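Local coordinates for MUTM (fpg) protein (Thermus thermophilus, PDB 1EE8) that is a MutM (Fpg) family protein with an N-terminal domain, an H2TH domain and a zinc finger, at residues R11-L16 with L54-E59; E2-E7 with E196-A201. One frame throughout, in Å; residues are numbered along the deposited sequence.

Interaction 1: residues R11-L16 with L54-E59; sequences RRLRPL and LLFALE
L13, on helix 3-17, lowers one methyl onto strand 53-58 of the beta sheet in the N-terminal domain of this Fpg-family protein, a small example of how a helix is packed on a sheet. A single atom, L13 CD1, makes both contacts: the nearer is with F56, at 4.1 Å from CZ, while the touch on L54 CD2 of the same strand, at 4.5 Å, is loose. The methyl comes to the ring at its edge, near the ring plane, and the leucine and phenylalanine side chains cross at about a right angle. F56 is brought there by its own torsion: CG lies anti to the carbonyl carbon (chi1 -69°), which carries the ring across to the helix although the CA-CB bond does not aim at it. T9 and R10 of the same helix also touch L54, while V47 of the adjacent strand touches F56.

The solvent side of the helix is polar, with R11 and R12 both exposed. R14, partly exposed, is placed differently: it reaches over the neighbouring strand 42-50, where it touches V47 and makes a salt bridge to E46. The turn itself changes at this point, because P15 has no N-H to give and the helix is kinked. Beyond it, L16 N bonds to L13 O at 2.8 Å.

Interaction 2: residues E2-E7 with E196-A201; sequences ELPEVE and EVLAEA
P4 and A201 make the tightest apolar contact between helix 3-17, at the start of the chain, and helix 184-203 of the H2TH domain. P4 CB stands 3.4 Å from A201 CB, closer than ordinary van der Waals contact, and P4 CG is nearly as near to the same methyl. With only a methyl at A201, the CA atoms of P4 and A201 come within 5.6 Å of each other. One turn earlier on the second helix, L198 CD2 meets the CG-CD edge of the proline ring, 3.7 Å from P4 CG, so that CG is shared between A201 and L198. With CG anti to the carbonyl carbon (chi1 -68°), L198 turns its branched end toward the ring even though its CA-CB bond runs across the direction of the contact. L3 adds a looser touch, CD1 to L198 CD1 at 4.3 Å.

The polar interactions run within the first segment and out to its surroundings. E2 occupies the N-cap position, and its backbone N donates to E5 OE2 at 2.7 Å, reaching the anti side of the carboxylate 18° out of its plane. The other oxygen, E5 OE1, accepts from Y163 OH and S207 N, whereas both carboxylate oxygens of E2 are held by the backbone N atoms of I162 and Y163. These buried acids are thus well supplied with donors.

Over the two segments the helix axes approach to 9.2 Å and cross at -30°, running roughly in the same direction. Helix 161-170 lies beside the pair, its Y163 touching both P4 and A201, while R49 of strand 42-50 packs against L3 and V6.

In the fold
Helix 3-17 takes part in both contacts, illustrating how one element can serve two domains: its first turn meets helix 184-203 in interaction 2, and its later turns lie against strand 53-58 in interaction 1. The centres are about 18 Å apart, yet the contacts touch directly where L54 CD1 packs 3.8 Å from V6 CG1. Along the helix, E7 OE2 of segment 2-7 also forms a salt bridge with R11 NE of segment 11-16. The centre of interaction 2 lies about 7 Å, and that of interaction 1 about 17 Å, from the centre of the chain. The zinc ion, held by C238, C241, C258 and C261, takes no part in either contact.

Interaction 1: residues R11-L16 with L54-E59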
loop_
_atom_site.group_PDB
_atom_site.type_symbol
_atom_site.label_atom_id
_atom_site.label_comp_id
_atom_site.label_asym_id
_atom_site.label_seq_id
_atom_site.Cartn_x
_atom_site.Cartn_y
_atom_site.Cartn_z
ATOM N N ARG A 11 8.444 24.831 -2.222
ATOM C CA ARG A 11 8.974 25.585 -3.355
ATOM C C ARG A 11 10.334 25.090 -3.827
ATOM O O ARG A 11 10.594 25.048 -5.026
ATOM C CB ARG A 11 9.043 27.074 -3.004
ATOM C CG ARG A 11 7.666 27.657 -2.701
ATOM C CD ARG A 11 7.704 29.132 -2.348
ATOM N NE ARG A 11 6.347 29.625 -2.123
ATOM C CZ ARG A 11 6.009 30.909 -2.077
ATOM N NH1 ARG A 11 6.930 31.847 -2.239
ATOM N NH2 ARG A 11 4.746 31.249 -1.876
ATOM N N ARG A 12 11.202 24.697 -2.901
ATOM C CA ARG A 12 12.520 24.211 -3.289
ATOM C C ARG A 12 12.466 22.842 -3.959
ATOM O O ARG A 12 13.190 22.582 -4.916
ATOM C CB ARG A 12 13.448 24.134 -2.077
ATOM C CG ARG A 12 13.770 25.479 -1.462
ATOM C CD ARG A 12 14.496 26.381 -2.450
ATOM N NE ARG A 12 14.909 27.631 -1.823
ATOM C CZ ARG A 12 15.702 28.530 -2.394
ATOM N NH1 ARG A 12 16.173 28.319 -3.617
ATOM N NH2 ARG A 12 16.034 29.638 -1.738
ATOM N N LEU A 13 11.602 21.969 -3.459
ATOM C CA LEU A 13 11.495 20.630 -4.018
ATOM C C LEU A 13 10.737 20.517 -5.336
ATOM O O LEU A 13 11.100 19.704 -6.178
ATOM C CB LEU A 13 10.854 19.674 -3.000
ATOM C CG LEU A 13 11.598 19.351 -1.705
ATOM C CD1 LEU A 13 10.784 18.340 -0.903
ATOM C CD2 LEU A 13 12.980 18.798 -2.008
ATOM N N ARG A 14 9.693 21.319 -5.527
ATOM C CA ARG A 14 8.903 21.207 -6.751
ATOM C C ARG A 14 9.684 21.185 -8.058
ATOM O O ARG A 14 9.435 20.331 -8.908
ATOM C CB ARG A 14 7.811 22.281 -6.803
ATOM C CG ARG A 14 6.680 22.025 -5.813
ATOM C CD ARG A 14 5.347 22.559 -6.322
ATOM N NE ARG A 14 5.428 23.971 -6.660
ATOM C CZ ARG A 14 4.501 24.637 -7.341
ATOM N NH1 ARG A 14 3.404 24.020 -7.770
ATOM N NH2 ARG A 14 4.676 25.925 -7.584
ATOM N N PRO A 15 10.645 22.104 -8.241
ATOM C CA PRO A 15 11.425 22.119 -9.486
ATOM C C PRO A 15 12.315 20.882 -9.613
ATOM O O PRO A 15 12.818 20.574 -10.696
ATOM C CB PRO A 15 12.274 23.385 -9.361
ATOM C CG PRO A 15 11.556 24.220 -8.335
ATOM C CD PRO A 15 11.052 23.206 -7.355
ATOM N N LEU A 16 12.509 20.181 -8.501
ATOM C CA LEU A 16 13.364 19.001 -8.481
ATOM C C LEU A 16 12.649 17.658 -8.575
ATOM O O LEU A 16 13.256 16.668 -8.974
ATOM C CB LEU A 16 14.216 18.999 -7.204
ATOM C CG LEU A 16 15.099 20.214 -6.915
ATOM C CD1 LEU A 16 15.756 20.057 -5.539
ATOM C CD2 LEU A 16 16.151 20.349 -8.011
ATOM N N LEU A 54 3.226 18.530 4.339
ATOM C CA LEU A 54 3.728 18.531 2.981
ATOM C C LEU A 54 3.016 17.338 2.344
ATOM O O LEU A 54 2.983 16.252 2.925
ATOM C CB LEU A 54 5.236 18.314 3.006
ATOM C CG LEU A 54 6.087 18.822 1.848
ATOM C CD1 LEU A 54 5.834 20.306 1.618
ATOM C CD2 LEU A 54 7.555 18.560 2.173
ATOM N N LEU A 55 2.418 17.538 1.177
ATOM C CA LEU A 55 1.716 16.450 0.509
ATOM C C LEU A 55 2.215 16.235 -0.915
ATOM O O LEU A 55 2.169 17.146 -1.740
ATOM C CB LEU A 55 0.205 16.712 0.467
ATOM C CG LEU A 55 -0.607 16.842 1.759
ATOM C CD1 LEU A 55 -0.393 18.217 2.386
ATOM C CD2 LEU A 55 -2.084 16.644 1.435
ATOM N N PHE A 56 2.709 15.031 -1.189
ATOM C CA PHE A 56 3.168 14.685 -2.522
ATOM C C PHE A 56 1.978 14.033 -3.223
ATOM O O PHE A 56 1.491 12.986 -2.782
ATOM C CB PHE A 56 4.332 13.691 -2.453
ATOM C CG PHE A 56 5.603 14.277 -1.910
ATOM C CD1 PHE A 56 6.563 14.807 -2.766
ATOM C CD2 PHE A 56 5.833 14.320 -0.537
ATOM C CE1 PHE A 56 7.737 15.373 -2.262
ATOM C CE2 PHE A 56 7.000 14.881 -0.026
ATOM C CZ PHE A 56 7.953 15.409 -0.892
ATOM N N ALA A 57 1.488 14.667 -4.284
ATOM C CA ALA A 57 0.367 14.114 -5.044
ATOM C C ALA A 57 0.966 13.147 -6.060
ATOM O O ALA A 57 1.803 13.527 -6.882
ATOM C CB ALA A 57 -0.402 15.226 -5.753
ATOM N N LEU A 58 0.530 11.894 -5.995
ATOM C CA LEU A 58 1.048 10.858 -6.873
ATOM C C LEU A 58 0.011 10.328 -7.853
ATOM O O LEU A 58 -1.156 10.138 -7.510
ATOM C CB LEU A 58 1.590 9.714 -6.018
ATOM C CG LEU A 58 2.561 10.217 -4.946
ATOM C CD1 LEU A 58 2.864 9.109 -3.956
ATOM C CD2 LEU A 58 3.835 10.728 -5.616
ATOM N N GLU A 59 0.454 10.084 -9.076
ATOM C CA GLU A 59 -0.418 9.576 -10.122
ATOM C C GLU A 59 -1.144 8.320 -9.645
ATOM O O GLU A 59 -0.533 7.423 -9.069
ATOM C CB GLU A 59 0.424 9.272 -11.354
ATOM C CG GLU A 59 -0.363 8.973 -12.609
ATOM C CD GLU A 59 0.534 8.944 -13.829
ATOM O OE1 GLU A 59 1.512 8.164 -13.832
ATOM O OE2 GLU A 59 0.264 9.705 -14.782
#

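Interaction 2: residues E2-E7 with E196-A201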
loop_
_atom_site.group_PDB
_atom_site.type_symbol
_atom_site.label_atom_id
_atom_site.label_comp_id
_atom_site.label_asym_id
_atom_site.label_seq_id
_atom_site.Cartn_x
_atom_site.Cartn_y
_atom_site.Cartn_z
ATOM N N GLU A 2 7.581 25.587 10.748
ATOM C CA GLU A 2 6.217 26.095 10.667
ATOM C C GLU A 2 5.895 26.416 9.207
ATOM O O GLU A 2 6.703 26.146 8.321
ATOM C CB GLU A 2 6.082 27.331 11.565
ATOM C CG GLU A 2 6.215 26.986 13.055
ATOM C CD GLU A 2 6.315 28.206 13.954
ATOM O OE1 GLU A 2 5.500 29.143 13.803
ATOM O OE2 GLU A 2 7.208 28.222 14.827
ATOM N N LEU A 3 4.729 26.997 8.956
ATOM C CA LEU A 3 4.309 27.321 7.593
ATOM C C LEU A 3 5.428 27.857 6.695
ATOM O O LEU A 3 5.615 27.382 5.576
ATOM C CB LEU A 3 3.136 28.316 7.622
ATOM C CG LEU A 3 2.491 28.686 6.273
ATOM C CD1 LEU A 3 1.098 29.229 6.505
ATOM C CD2 LEU A 3 3.352 29.713 5.528
ATOM N N PRO A 4 6.197 28.848 7.175
ATOM C CA PRO A 4 7.273 29.382 6.329
ATOM C C PRO A 4 8.352 28.372 5.915
ATOM O O PRO A 4 8.781 28.364 4.765
ATOM C CB PRO A 4 7.834 30.531 7.169
ATOM C CG PRO A 4 6.625 30.991 7.964
ATOM C CD PRO A 4 6.018 29.670 8.386
ATOM N N GLU A 5 8.792 27.533 6.847
ATOM C CA GLU A 5 9.810 26.531 6.534
ATOM C C GLU A 5 9.261 25.444 5.603
ATOM O O GLU A 5 9.940 25.011 4.669
ATOM C CB GLU A 5 10.336 25.865 7.816
ATOM C CG GLU A 5 11.110 26.803 8.742
ATOM C CD GLU A 5 10.240 27.911 9.318
ATOM O OE1 GLU A 5 10.719 29.065 9.392
ATOM O OE2 GLU A 5 9.087 27.626 9.710
ATOM N N VAL A 6 8.036 25.003 5.866
ATOM C CA VAL A 6 7.424 23.961 5.055
ATOM C C VAL A 6 7.164 24.472 3.644
ATOM O O VAL A 6 7.390 23.756 2.668
ATOM C CB VAL A 6 6.110 23.468 5.695
ATOM C CG1 VAL A 6 5.495 22.359 4.850
ATOM C CG2 VAL A 6 6.396 22.961 7.108
ATOM N N GLU A 7 6.711 25.718 3.535
ATOM C CA GLU A 7 6.443 26.312 2.230
ATOM C C GLU A 7 7.748 26.432 1.458
ATOM O O GLU A 7 7.797 26.167 0.257
ATOM C CB GLU A 7 5.800 27.689 2.394
ATOM C CG GLU A 7 5.414 28.381 1.085
ATOM C CD GLU A 7 4.461 27.559 0.216
ATOM O OE1 GLU A 7 3.495 26.977 0.752
ATOM O OE2 GLU A 7 4.672 27.508 -1.014
ATOM N N GLU A 196 1.759 39.427 7.449
ATOM C CA GLU A 196 3.013 40.041 7.001
ATOM C C GLU A 196 4.232 39.228 7.420
ATOM O O GLU A 196 5.155 39.027 6.635
ATOM C CB GLU A 196 3.174 41.443 7.582
ATOM C CG GLU A 196 2.131 42.449 7.172
ATOM C CD GLU A 196 2.395 43.803 7.802
ATOM O OE1 GLU A 196 3.472 44.381 7.536
ATOM O OE2 GLU A 196 1.533 44.284 8.568
ATOM N N VAL A 197 4.244 38.784 8.672
ATOM C CA VAL A 197 5.371 38.006 9.172
ATOM C C VAL A 197 5.519 36.703 8.399
ATOM O O VAL A 197 6.621 36.316 8.022
ATOM C CB VAL A 197 5.219 37.698 10.683
ATOM C CG1 VAL A 197 6.342 36.785 11.150
ATOM C CG2 VAL A 197 5.257 38.990 11.476
ATOM N N LEU A 198 4.405 36.030 8.147
ATOM C CA LEU A 198 4.456 34.771 7.419
ATOM C C LEU A 198 4.927 35.022 5.996
ATOM O O LEU A 198 5.813 34.327 5.497
ATOM C CB LEU A 198 3.079 34.098 7.419
ATOM C CG LEU A 198 2.570 33.582 8.772
ATOM C CD1 LEU A 198 1.164 32.988 8.599
ATOM C CD2 LEU A 198 3.526 32.516 9.322
ATOM N N ALA A 199 4.343 36.031 5.354
ATOM C CA ALA A 199 4.711 36.375 3.985
ATOM C C ALA A 199 6.196 36.718 3.932
ATOM O O ALA A 199 6.904 36.302 3.020
ATOM C CB ALA A 199 3.865 37.565 3.485
ATOM N N GLU A 200 6.667 37.474 4.922
ATOM C CA GLU A 200 8.074 37.846 4.981
ATOM C C GLU A 200 8.959 36.620 5.229
ATOM O O GLU A 200 9.990 36.444 4.575
ATOM C CB GLU A 200 8.302 38.889 6.084
ATOM C CG GLU A 200 7.837 40.295 5.710
ATOM C CD GLU A 200 7.937 41.283 6.861
ATOM O OE1 GLU A 200 8.892 41.175 7.663
ATOM O OE2 GLU A 200 7.066 42.179 6.953
ATOM N N ALA A 201 8.546 35.771 6.167
ATOM C CA ALA A 201 9.307 34.568 6.494
ATOM C C ALA A 201 9.452 33.688 5.257
ATOM O O ALA A 201 10.502 33.087 5.031
ATOM C CB ALA A 201 8.614 33.799 7.606
#